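Local coordinates for CBS domain-containing protein CBSX2, chloroplastic (Arabidopsis thaliana, PDB 3SL7) that probably regulates the chloroplast thioredoxin system through its pair of CBS domains, thereby modulating plant development, at residues P41-N46 with G139-I144. Sequence-based numbering, arbitrary orientation.
Sequences PVIDDN and GKLIGI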
loop_
_atom_site.group_PDB
_atom_site.type_symbol
_atom_site.label_atom_id
_atom_site.label_comp_id
_atom_site.label_asym_id
_atom_site.label_seq_id
_atom_site.Cartn_x
_atom_site.Cartn_y
_atom_site.Cartn_z
ATOM N N PRO A 41 7.310 9.016 -6.230
ATOM C CA PRO A 41 8.539 9.623 -6.726
ATOM C C PRO A 41 8.231 11.033 -7.183
ATOM O O PRO A 41 7.139 11.304 -7.691
ATOM C CB PRO A 41 8.914 8.738 -7.931
ATOM C CG PRO A 41 7.655 8.075 -8.337
ATOM C CD PRO A 41 6.828 7.923 -7.097
ATOM N N VAL A 42 9.179 11.937 -6.984
ATOM C CA VAL A 42 9.029 13.297 -7.463
ATOM C C VAL A 42 9.969 13.515 -8.637
ATOM O O VAL A 42 11.167 13.246 -8.535
ATOM C CB VAL A 42 9.350 14.306 -6.345
ATOM C CG1 VAL A 42 8.928 15.721 -6.752
ATOM C CG2 VAL A 42 8.634 13.884 -5.031
ATOM N N ILE A 43 9.425 13.983 -9.752
ATOM C CA ILE A 43 10.221 14.279 -10.933
ATOM C C ILE A 43 10.137 15.761 -11.263
ATOM O O ILE A 43 9.286 16.470 -10.719
ATOM C CB ILE A 43 9.704 13.502 -12.156
ATOM C CG1 ILE A 43 8.214 13.804 -12.373
ATOM C CG2 ILE A 43 9.921 12.018 -11.963
ATOM C CD1 ILE A 43 7.704 13.411 -13.742
ATOM N N ASP A 44 11.019 16.234 -12.143
ATOM C CA ASP A 44 10.852 17.565 -12.698
ATOM C C ASP A 44 10.164 17.449 -14.041
ATOM O O ASP A 44 9.762 16.356 -14.451
ATOM C CB ASP A 44 12.173 18.328 -12.802
ATOM C CG ASP A 44 13.140 17.717 -13.806
ATOM O OD1 ASP A 44 12.730 16.844 -14.606
ATOM O OD2 ASP A 44 14.322 18.135 -13.808
ATOM N N ASP A 45 10.042 18.574 -14.731
ATOM C CA ASP A 45 9.310 18.632 -15.991
ATOM C C ASP A 45 9.842 17.662 -17.058
ATOM O O ASP A 45 9.114 17.279 -17.976
ATOM C CB ASP A 45 9.274 20.077 -16.514
ATOM C CG ASP A 45 8.446 21.006 -15.625
ATOM O OD1 ASP A 45 7.580 20.507 -14.871
ATOM O OD2 ASP A 45 8.654 22.238 -15.688
ATOM N N ASN A 46 11.103 17.253 -16.932
ATOM C CA ASN A 46 11.727 16.368 -17.917
ATOM C C ASN A 46 11.858 14.921 -17.440
ATOM O O ASN A 46 12.606 14.135 -18.014
ATOM C CB ASN A 46 13.104 16.895 -18.342
ATOM C CG ASN A 46 13.053 18.322 -18.843
ATOM O OD1 ASN A 46 13.778 19.185 -18.349
ATOM N ND2 ASN A 46 12.193 18.581 -19.826
ATOM N N GLY A 139 19.393 9.757 -15.570
ATOM C CA GLY A 139 18.760 10.081 -14.301
ATOM C C GLY A 139 17.256 10.240 -14.417
ATOM O O GLY A 139 16.599 10.674 -13.476
ATOM N N LYS A 140 16.703 9.882 -15.571
ATOM C CA LYS A 140 15.253 9.870 -15.763
ATOM C C LYS A 140 14.613 8.684 -15.054
ATOM O O LYS A 140 15.133 7.573 -15.087
ATOM C CB LYS A 140 14.893 9.799 -17.250
ATOM C CG LYS A 140 15.521 10.880 -18.111
ATOM C CD LYS A 140 15.317 12.261 -17.514
ATOM C CE LYS A 140 15.778 13.346 -18.480
ATOM N NZ LYS A 140 14.976 13.315 -19.737
ATOM N N LEU A 141 13.470 8.925 -14.420
ATOM C CA LEU A 141 12.725 7.871 -13.753
ATOM C C LEU A 141 12.172 6.899 -14.786
ATOM O O LEU A 141 11.398 7.300 -15.649
ATOM C CB LEU A 141 11.561 8.489 -12.988
ATOM C CG LEU A 141 10.701 7.501 -12.224
ATOM C CD1 LEU A 141 11.572 6.803 -11.200
ATOM C CD2 LEU A 141 9.536 8.237 -11.545
ATOM N N ILE A 142 12.561 5.630 -14.714
ATOM C CA ILE A 142 12.062 4.665 -15.695
ATOM C C ILE A 142 11.264 3.554 -15.032
ATOM O O ILE A 142 10.607 2.755 -15.690
ATOM C CB ILE A 142 13.188 4.068 -16.563
ATOM C CG1 ILE A 142 14.238 3.377 -15.695
ATOM C CG2 ILE A 142 13.829 5.146 -17.420
ATOM C CD1 ILE A 142 15.292 2.594 -16.517
ATOM N N GLY A 143 11.304 3.518 -13.708
ATOM C CA GLY A 143 10.532 2.532 -12.993
ATOM C C GLY A 143 10.716 2.678 -11.506
ATOM O O GLY A 143 11.420 3.561 -11.029
ATOM N N ILE A 144 10.087 1.791 -10.761
ATOM C CA ILE A 144 10.321 1.751 -9.343
ATOM C C ILE A 144 10.353 0.295 -8.906
ATOM O O ILE A 144 9.632 -0.540 -9.451
ATOM C CB ILE A 144 9.251 2.605 -8.566
ATOM C CG1 ILE A 144 9.675 2.835 -7.125
ATOM C CG2 ILE A 144 7.867 1.963 -8.608
ATOM C CD1 ILE A 144 8.957 4.021 -6.485
#
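Leu141 rests its CD2 methyl against both Pro41 and Ile43, 3.7 Å from Pro41 CB and 3.8 Å from Ile43 CG2. Both side chains cross that of Leu141 at about a right angle. CG anti to the backbone N (chi1 -179°) puts CD2 of the leucine against the two side chains. Ile144 adds a looser contact, its CD1 reaching the ring of Pro41 at CD, 4.5 Å away. Leu16 and Pro133 also touch Leu141, while Leu49 lies against Pro41. Strands 41-43 and 141-144 run antiparallel, yet their axes stay 9.7 Å apart, so they face each other from separate sheets through side chains. At the outer end, two kinks in the Lys140 chain, at chi2 and chi4, bring NZ to Asn46 O, 3.0 Å away, in the carbonyl plane. Asp44 OD1 accepts from Asn46 N in an Asx turn, which shapes the loop presenting that carbonyl. A methionine in place of Lys140 would probably leave Asn46 O without this donor and the turn less firmly tied to the opposite loop. Hydrophobic burial thus joins the two CBS motifs here, and one lysine-to-carbonyl hydrogen bond ties their loops where Asn46 is exposed.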